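Local structure of methyltransferase (Pyrococcus horikoshii, 1IXK) at residues 46-51 with 99-104; 73-78 with 107-112. The protein probably methylates cytidine in RNA at carbon 5 with S-adenosyl-L-methionine as methyl donor. One frame throughout, in Å; residues are numbered along the deposited sequence.

Overall arrangement
Contacts 1 and 2 lie with their centres about 10 Å apart. Both involve the four-stranded antiparallel sheet of the N-terminal part: contact 1 pairs strand 46-49 with strand 100-102 at one edge of the sheet, and contact 2 sets the loop between strands 69-73 and 79-82 against helix 105-114. Their segments alternate along the chain, in the order 46-51, 73-78, 99-104, 107-112, and strand 100-102 runs almost directly into helix 105-114. The contacts touch: Val49 N lies 2.8 Å from Glu78 O, probably a hydrogen bond. The chain then enters the methyltransferase sheet at strand 121-124; contact 1 borders the predicted S-adenosyl-L-methionine site and contact 2 lies near it.

Contact 1 (46-51 with 99-104); sequences CFRVNT and LIYIQE
Arg48 NH2 is gripped by two carbonyl oxygens: it donates to Gln103 OE1 at 2.9 Å and to the backbone O of Gly131, predicted to bind S-adenosyl-L-methionine. The glutamine amide stands at 71° to the guanidinium plane, and NH2 meets OE1 from above the carbonyl plane. A bend at chi3 (91°) turns the arginine's flat end nearly parallel to the Tyr101 ring (planes 8° apart). Tyr101 CB covers one guanidinium face, 3.8 Å from NH1. Arginine suits the place because it spreads several N-H donors over one flat group: besides NH2, NE serves Gln138 and NH1 serves Ser134, both on helix 131-139. Strands 46-49 and 100-102 run antiparallel at one side of the four-stranded sheet, whose 2-3-1-4 strand order is that of a ferredoxin-like fold. Arg48 and Tyr101 form a hydrogen-bonded pair, Arg48 N to Tyr101 O at 2.8 Å and Tyr101 N to Arg48 O at 2.9 Å. The other face is apolar. There Phe47 CB meets Ile102 CD1 at 3.5 Å, and Phe47 CD1, on the ring, is 3.9 Å from Ile100 CG2; Phe47 and Ile100 also pack on helix 56-65. Asn50 N bonds Leu99 O at 2.8 Å, and Asn50 ND2 serves Leu166 O and Gly98 O.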
ATOM      1  N   CYS A  46      -0.403  -6.849 -12.946  1.00 17.23           N
ATOM      2  CA  CYS A  46      -1.537  -5.930 -13.005  1.00 15.54           C
ATOM      3  C   CYS A  46      -1.120  -4.546 -13.488  1.00 15.17           C
ATOM      4  O   CYS A  46       0.054  -4.172 -13.417  1.00 13.38           O
ATOM      5  CB  CYS A  46      -2.193  -5.805 -11.626  1.00 17.04           C
ATOM      6  SG  CYS A  46      -2.517  -7.374 -10.754  1.00 21.60           S
ATOM      7  N   PHE A  47      -2.085  -3.780 -13.987  1.00 14.92           N
ATOM      8  CA  PHE A  47      -1.777  -2.439 -14.462  1.00 14.55           C
ATOM      9  C   PHE A  47      -2.873  -1.457 -14.092  1.00 13.45           C
ATOM     10  O   PHE A  47      -4.009  -1.841 -13.829  1.00 12.18           O
ATOM     11  CB  PHE A  47      -1.562  -2.445 -15.986  1.00 16.39           C
ATOM     12  CG  PHE A  47      -2.792  -2.807 -16.776  1.00 18.52           C
ATOM     13  CD1 PHE A  47      -3.763  -1.850 -17.060  1.00 17.89           C
ATOM     14  CD2 PHE A  47      -2.994  -4.113 -17.207  1.00 18.43           C
ATOM     15  CE1 PHE A  47      -4.916  -2.190 -17.760  1.00 19.91           C
ATOM     16  CE2 PHE A  47      -4.151  -4.465 -17.910  1.00 19.93           C
ATOM     17  CZ  PHE A  47      -5.112  -3.503 -18.186  1.00 18.07           C
ATOM     18  N   ARG A  48      -2.510  -0.182 -14.091  1.00 12.89           N
ATOM     19  CA  ARG A  48      -3.423   0.898 -13.763  1.00 14.88           C
ATOM     20  C   ARG A  48      -3.528   1.813 -14.972  1.00 13.72           C
ATOM     21  O   ARG A  48      -2.519   2.194 -15.554  1.00 14.81           O
ATOM     22  CB  ARG A  48      -2.870   1.682 -12.574  1.00 15.38           C
ATOM     23  CG  ARG A  48      -3.641   2.933 -12.203  1.00 19.38           C
ATOM     24  CD  ARG A  48      -2.818   3.768 -11.234  1.00 15.48           C
ATOM     25  NE  ARG A  48      -1.966   4.742 -11.908  1.00 16.89           N
ATOM     26  CZ  ARG A  48      -0.723   5.041 -11.539  1.00 16.15           C
ATOM     27  NH1 ARG A  48      -0.039   5.954 -12.211  1.00 16.65           N
ATOM     28  NH2 ARG A  48      -0.149   4.411 -10.519  1.00 14.97           N
ATOM     29  N   VAL A  49      -4.749   2.156 -15.358  1.00 14.70           N
ATOM     30  CA  VAL A  49      -4.943   3.051 -16.495  1.00 14.03           C
ATOM     31  C   VAL A  49      -4.603   4.472 -16.048  1.00 15.45           C
ATOM     32  O   VAL A  49      -5.086   4.926 -15.009  1.00 13.48           O
ATOM     33  CB  VAL A  49      -6.406   3.046 -16.972  1.00 14.34           C
ATOM     34  CG1 VAL A  49      -6.582   4.059 -18.096  1.00 16.05           C
ATOM     35  CG2 VAL A  49      -6.808   1.644 -17.428  1.00 15.88           C
ATOM     36  N   ASN A  50      -3.776   5.166 -16.824  1.00 15.28           N
ATOM     37  CA  ASN A  50      -3.422   6.539 -16.490  1.00 16.12           C
ATOM     38  C   ASN A  50      -4.483   7.449 -17.094  1.00 16.76           C
ATOM     39  O   ASN A  50      -4.419   7.819 -18.270  1.00 14.42           O
ATOM     40  CB  ASN A  50      -2.038   6.895 -17.036  1.00 16.38           C
ATOM     41  CG  ASN A  50      -1.680   8.348 -16.799  1.00 16.40           C
ATOM     42  OD1 ASN A  50      -2.292   9.023 -15.971  1.00 15.74           O
ATOM     43  ND2 ASN A  50      -0.681   8.837 -17.520  1.00 14.44           N
ATOM     44  N   THR A  51      -5.468   7.802 -16.275  1.00 16.51           N
ATOM     45  CA  THR A  51      -6.564   8.643 -16.726  1.00 18.64           C
ATOM     46  C   THR A  51      -6.153  10.078 -17.034  1.00 19.82           C
ATOM     47  O   THR A  51      -6.971  10.882 -17.476  1.00 19.97           O
ATOM     48  CB  THR A  51      -7.712   8.626 -15.710  1.00 19.39           C
ATOM     49  OG1 THR A  51      -7.241   9.074 -14.433  1.00 17.64           O
ATOM     50  CG2 THR A  51      -8.256   7.210 -15.581  1.00 19.74           C
ATOM     51  N   LEU A  99       0.239   5.310 -21.024  1.00 20.39           N
ATOM     52  CA  LEU A  99      -1.208   5.157 -20.923  1.00 18.17           C
ATOM     53  C   LEU A  99      -1.589   4.222 -19.779  1.00 17.58           C
ATOM     54  O   LEU A  99      -2.724   4.239 -19.302  1.00 15.91           O
ATOM     55  CB  LEU A  99      -1.791   4.644 -22.243  1.00 19.00           C
ATOM     56  CG  LEU A  99      -1.548   5.555 -23.448  1.00 20.12           C
ATOM     57  CD1 LEU A  99      -2.443   5.111 -24.601  1.00 20.68           C
ATOM     58  CD2 LEU A  99      -1.847   7.006 -23.075  1.00 19.72           C
ATOM     59  N   ILE A 100      -0.632   3.404 -19.349  1.00 17.28           N
ATOM     60  CA  ILE A 100      -0.840   2.480 -18.241  1.00 14.95           C
ATOM     61  C   ILE A 100       0.430   2.413 -17.404  1.00 15.69           C
ATOM     62  O   ILE A 100       1.521   2.740 -17.880  1.00 16.57           O
ATOM     63  CB  ILE A 100      -1.204   1.049 -18.721  1.00 14.80           C
ATOM     64  CG1 ILE A 100      -0.115   0.502 -19.648  1.00 14.33           C
ATOM     65  CG2 ILE A 100      -2.559   1.062 -19.426  1.00 16.01           C
ATOM     66  CD1 ILE A 100      -0.276  -0.972 -19.956  1.00 14.31           C
ATOM     67  N   TYR A 101       0.280   2.009 -16.147  1.00 15.54           N
ATOM     68  CA  TYR A 101       1.413   1.891 -15.237  1.00 15.43           C
ATOM     69  C   TYR A 101       1.319   0.530 -14.569  1.00 15.21           C
ATOM     70  O   TYR A 101       0.250   0.136 -14.106  1.00 12.10           O
ATOM     71  CB  TYR A 101       1.372   3.004 -14.187  1.00 17.24           C
ATOM     72  CG  TYR A 101       2.567   3.008 -13.260  1.00 18.49           C
ATOM     73  CD1 TYR A 101       2.577   2.243 -12.095  1.00 18.77           C
ATOM     74  CD2 TYR A 101       3.703   3.756 -13.565  1.00 21.21           C
ATOM     75  CE1 TYR A 101       3.693   2.223 -11.254  1.00 19.17           C
ATOM     76  CE2 TYR A 101       4.820   3.744 -12.735  1.00 21.49           C
ATOM     77  CZ  TYR A 101       4.808   2.976 -11.583  1.00 19.81           C
ATOM     78  OH  TYR A 101       5.911   2.972 -10.763  1.00 23.37           O
ATOM     79  N   ILE A 102       2.435  -0.192 -14.528  1.00 16.89           N
ATOM     80  CA  ILE A 102       2.453  -1.523 -13.926  1.00 17.47           C
ATOM     81  C   ILE A 102       2.798  -1.482 -12.437  1.00 17.34           C
ATOM     82  O   ILE A 102       3.820  -0.935 -12.043  1.00 14.80           O
ATOM     83  CB  ILE A 102       3.478  -2.445 -14.625  1.00 20.21           C
ATOM     84  CG1 ILE A 102       3.205  -2.497 -16.130  1.00 22.48           C
ATOM     85  CG2 ILE A 102       3.407  -3.843 -14.024  1.00 19.85           C
ATOM     86  CD1 ILE A 102       1.877  -3.129 -16.496  1.00 26.77           C
ATOM     87  N   GLN A 103       1.932  -2.068 -11.620  1.00 16.92           N
ATOM     88  CA  GLN A 103       2.137  -2.125 -10.179  1.00 16.90           C
ATOM     89  C   GLN A 103       1.221  -3.191  -9.597  1.00 16.68           C
ATOM     90  O   GLN A 103       0.234  -3.588 -10.219  1.00 15.23           O
ATOM     91  CB  GLN A 103       1.843  -0.764  -9.530  1.00 19.78           C
ATOM     92  CG  GLN A 103       0.409  -0.284  -9.680  1.00 21.36           C
ATOM     93  CD  GLN A 103       0.173   1.073  -9.033  1.00 23.56           C
ATOM     94  OE1 GLN A 103      -0.725   1.805  -9.431  1.00 22.93           O
ATOM     95  NE2 GLN A 103       0.977   1.407  -8.026  1.00 24.63           N
ATOM     96  N   GLU A 104       1.549  -3.654  -8.399  1.00 17.06           N
ATOM     97  CA  GLU A 104       0.759  -4.682  -7.739  1.00 16.61           C
ATOM     98  C   GLU A 104      -0.636  -4.173  -7.406  1.00 13.59           C
ATOM     99  O   GLU A 104      -0.827  -2.988  -7.137  1.00 15.38           O
ATOM    100  CB  GLU A 104       1.460  -5.130  -6.458  1.00 19.59           C
ATOM    101  CG  GLU A 104       2.815  -5.767  -6.690  1.00 25.68           C
ATOM    102  CD  GLU A 104       3.524  -6.082  -5.392  1.00 30.62           C
ATOM    103  OE1 GLU A 104       2.896  -6.706  -4.514  1.00 32.22           O
ATOM    104  OE2 GLU A 104       4.708  -5.706  -5.250  1.00 34.12           O
TER
HETATM  105  O   HOH W   1       1.764  -6.101 -11.210  1.00 17.74           O

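Contact 2 (73-78 with 107-112); sequences VPWAKE and SMYPPV
Trp75 holds CG between its backbone N and carbonyl carbon (chi1 51°), which swings the indole against helix 105-114, while Tyr109 sends CG opposite its own backbone N (chi1 -157°) to bring its ring over one face of the indole. The result is an offset stack: the indole's five-membered ring and the phenol have centroids 4.8 Å apart and planes at 19°. Trp75 CB, rather than the indole, sits over the middle of the Tyr109 ring in a CH-pi contact, 4.1 Å from its centroid. Trp75 CD1, on the rim of the indole, comes to 3.5 Å from Tyr109 CB. Pro74 CD lies over the indole's other face, NE1 bonds Ala105 O, and the tyrosine hydroxyl bonds Tyr274 O. Residues 73-76 form a type I beta turn between the adjacent antiparallel strands 69-73 and 79-82, a beta hairpin whose loop rests on the helix. An alanine in place of Trp75 would probably open a gap beside Tyr109 and leave Ala105 O without its indole donor. Closing the turn, small Ala76 lets the loop approach the helix closely: its CB lies 4.0 Å from both Met108 CB and Val112 CG2, one helical turn apart. Val112 CG1 also rests 3.5 Å from Trp75 O. Met108, a selenomethionine in this crystal, extends its chain until SE lies 4.0 Å from Val73 CG2.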
ATOM      1  N   VAL A  73      -9.576  -4.871 -10.571  1.00 18.14           N
ATOM      2  CA  VAL A  73      -9.082  -4.973  -9.209  1.00 17.45           C
ATOM      3  C   VAL A  73     -10.265  -4.337  -8.481  1.00 16.66           C
ATOM      4  O   VAL A  73     -10.628  -3.192  -8.748  1.00 14.79           O
ATOM      5  CB  VAL A  73      -7.780  -4.158  -8.978  1.00 19.89           C
ATOM      6  CG1 VAL A  73      -6.658  -4.705  -9.856  1.00 19.10           C
ATOM      7  CG2 VAL A  73      -8.011  -2.687  -9.277  1.00 24.96           C
ATOM      8  N   PRO A  74     -10.898  -5.088  -7.574  1.00 16.85           N
ATOM      9  CA  PRO A  74     -12.061  -4.642  -6.797  1.00 17.29           C
ATOM     10  C   PRO A  74     -12.008  -3.237  -6.196  1.00 16.05           C
ATOM     11  O   PRO A  74     -12.966  -2.472  -6.301  1.00 17.41           O
ATOM     12  CB  PRO A  74     -12.181  -5.714  -5.720  1.00 18.91           C
ATOM     13  CG  PRO A  74     -11.659  -6.944  -6.409  1.00 18.76           C
ATOM     14  CD  PRO A  74     -10.438  -6.410  -7.111  1.00 18.25           C
ATOM     15  N   TRP A  75     -10.883  -2.905  -5.579  1.00 13.53           N
ATOM     16  CA  TRP A  75     -10.717  -1.625  -4.906  1.00 14.06           C
ATOM     17  C   TRP A  75     -10.184  -0.446  -5.717  1.00 15.38           C
ATOM     18  O   TRP A  75      -9.920   0.617  -5.154  1.00 14.88           O
ATOM     19  CB  TRP A  75      -9.837  -1.843  -3.669  1.00 14.79           C
ATOM     20  CG  TRP A  75      -8.551  -2.581  -3.959  1.00 13.32           C
ATOM     21  CD1 TRP A  75      -7.381  -2.042  -4.408  1.00 13.46           C
ATOM     22  CD2 TRP A  75      -8.321  -3.991  -3.834  1.00 13.71           C
ATOM     23  NE1 TRP A  75      -6.435  -3.026  -4.563  1.00 11.62           N
ATOM     24  CE2 TRP A  75      -6.982  -4.232  -4.210  1.00 12.16           C
ATOM     25  CE3 TRP A  75      -9.113  -5.074  -3.421  1.00 14.22           C
ATOM     26  CZ2 TRP A  75      -6.420  -5.513  -4.208  1.00 12.88           C
ATOM     27  CZ3 TRP A  75      -8.553  -6.351  -3.419  1.00 16.46           C
ATOM     28  CH2 TRP A  75      -7.217  -6.556  -3.801  1.00 14.50           C
ATOM     29  N   ALA A  76     -10.029  -0.617  -7.027  1.00 13.39           N
ATOM     30  CA  ALA A  76      -9.521   0.463  -7.871  1.00 13.79           C
ATOM     31  C   ALA A  76     -10.149   0.381  -9.257  1.00 15.05           C
ATOM     32  O   ALA A  76      -9.884  -0.557 -10.012  1.00 14.60           O
ATOM     33  CB  ALA A  76      -8.007   0.369  -7.973  1.00 13.85           C
ATOM     34  N   LYS A  77     -10.976   1.364  -9.595  1.00 15.53           N
ATOM     35  CA  LYS A  77     -11.652   1.368 -10.890  1.00 19.26           C
ATOM     36  C   LYS A  77     -10.704   1.397 -12.091  1.00 19.19           C
ATOM     37  O   LYS A  77     -11.052   0.916 -13.177  1.00 18.36           O
ATOM     38  CB  LYS A  77     -12.621   2.550 -10.978  1.00 24.02           C
ATOM     39  CG  LYS A  77     -11.964   3.906 -10.821  1.00 28.68           C
ATOM     40  CD  LYS A  77     -12.944   5.041 -11.106  1.00 34.82           C
ATOM     41  CE  LYS A  77     -14.146   4.986 -10.174  1.00 37.02           C
ATOM     42  NZ  LYS A  77     -13.736   5.079  -8.747  1.00 38.19           N
ATOM     43  N   GLU A  78      -9.515   1.958 -11.897  1.00 16.02           N
ATOM     44  CA  GLU A  78      -8.521   2.053 -12.966  1.00 15.90           C
ATOM     45  C   GLU A  78      -7.578   0.846 -13.025  1.00 14.87           C
ATOM     46  O   GLU A  78      -6.744   0.755 -13.926  1.00 14.57           O
ATOM     47  CB  GLU A  78      -7.663   3.315 -12.788  1.00 16.84           C
ATOM     48  CG  GLU A  78      -8.396   4.661 -12.851  1.00 17.43           C
ATOM     49  CD  GLU A  78      -9.136   5.019 -11.573  1.00 19.04           C
ATOM     50  OE1 GLU A  78      -8.851   4.423 -10.511  1.00 17.61           O
ATOM     51  OE2 GLU A  78     -10.001   5.919 -11.630  1.00 23.93           O
ATOM     52  N   SER A 107      -0.963  -2.341  -4.093  1.00 11.58           N
ATOM     53  CA  SER A 107      -0.399  -0.997  -4.068  1.00 13.44           C
ATOM     54  C   SER A 107      -1.363   0.065  -4.614  1.00 11.77           C
ATOM     55  O   SER A 107      -1.134   1.256  -4.443  1.00 11.84           O
ATOM     56  CB  SER A 107       0.929  -0.957  -4.845  1.00 15.17           C
ATOM     57  OG  SER A 107       0.724  -1.181  -6.231  1.00 25.25           O
HETATM   58  N   MSE A 108      -2.443  -0.372  -5.257  1.00  9.85           N
HETATM   59  CA  MSE A 108      -3.432   0.550  -5.806  1.00 11.45           C
HETATM   60  C   MSE A 108      -4.435   1.001  -4.743  1.00 12.05           C
HETATM   61  O   MSE A 108      -5.041   2.066  -4.856  1.00 12.11           O
HETATM   62  CB  MSE A 108      -4.198  -0.115  -6.958  1.00 12.43           C
HETATM   63  CG  MSE A 108      -3.352  -0.467  -8.179  1.00 14.42           C
HETATM   64 SE   MSE A 108      -4.346  -1.191  -9.537  1.00  8.00          SE
HETATM   65  CE  MSE A 108      -3.069  -2.066 -10.440  1.00 12.73           C
ATOM     66  N   TYR A 109      -4.590   0.199  -3.697  1.00  9.93           N
ATOM     67  CA  TYR A 109      -5.552   0.505  -2.641  1.00 11.53           C
ATOM     68  C   TYR A 109      -5.308   1.808  -1.863  1.00 10.92           C
ATOM     69  O   TYR A 109      -6.210   2.635  -1.750  1.00 10.38           O
ATOM     70  CB  TYR A 109      -5.629  -0.676  -1.656  1.00 16.76           C
ATOM     71  CG  TYR A 109      -6.918  -0.768  -0.852  1.00 19.59           C
ATOM     72  CD1 TYR A 109      -7.793   0.311  -0.761  1.00 21.21           C
ATOM     73  CD2 TYR A 109      -7.241  -1.934  -0.157  1.00 21.79           C
ATOM     74  CE1 TYR A 109      -8.959   0.235   0.002  1.00 23.47           C
ATOM     75  CE2 TYR A 109      -8.404  -2.020   0.612  1.00 22.21           C
ATOM     76  CZ  TYR A 109      -9.254  -0.930   0.685  1.00 22.74           C
ATOM     77  OH  TYR A 109     -10.396  -0.997   1.450  1.00 26.89           O
ATOM     78  N   PRO A 110      -4.088   2.014  -1.327  1.00  9.64           N
ATOM     79  CA  PRO A 110      -3.795   3.233  -0.560  1.00  9.76           C
ATOM     80  C   PRO A 110      -4.161   4.564  -1.214  1.00 10.11           C
ATOM     81  O   PRO A 110      -4.869   5.377  -0.612  1.00 12.78           O
ATOM     82  CB  PRO A 110      -2.295   3.106  -0.270  1.00  8.40           C
ATOM     83  CG  PRO A 110      -2.122   1.630  -0.125  1.00  9.73           C
ATOM     84  CD  PRO A 110      -2.928   1.104  -1.311  1.00 10.92           C
ATOM     85  N   PRO A 111      -3.698   4.810  -2.451  1.00  9.53           N
ATOM     86  CA  PRO A 111      -4.042   6.085  -3.089  1.00 11.48           C
ATOM     87  C   PRO A 111      -5.548   6.276  -3.250  1.00 10.83           C
ATOM     88  O   PRO A 111      -6.077   7.363  -3.011  1.00 10.91           O
ATOM     89  CB  PRO A 111      -3.351   6.002  -4.453  1.00 12.33           C
ATOM     90  CG  PRO A 111      -2.269   5.002  -4.258  1.00 15.05           C
ATOM     91  CD  PRO A 111      -2.863   3.984  -3.339  1.00 11.57           C
ATOM     92  N   VAL A 112      -6.231   5.220  -3.676  1.00 10.17           N
ATOM     93  CA  VAL A 112      -7.673   5.284  -3.886  1.00 11.70           C
ATOM     94  C   VAL A 112      -8.393   5.527  -2.558  1.00 10.46           C
ATOM     95  O   VAL A 112      -9.316   6.337  -2.482  1.00 13.75           O
ATOM     96  CB  VAL A 112      -8.193   3.982  -4.541  1.00 11.45           C
ATOM     97  CG1 VAL A 112      -9.707   4.038  -4.692  1.00 13.29           C
ATOM     98  CG2 VAL A 112      -7.538   3.796  -5.910  1.00 12.98           C
TER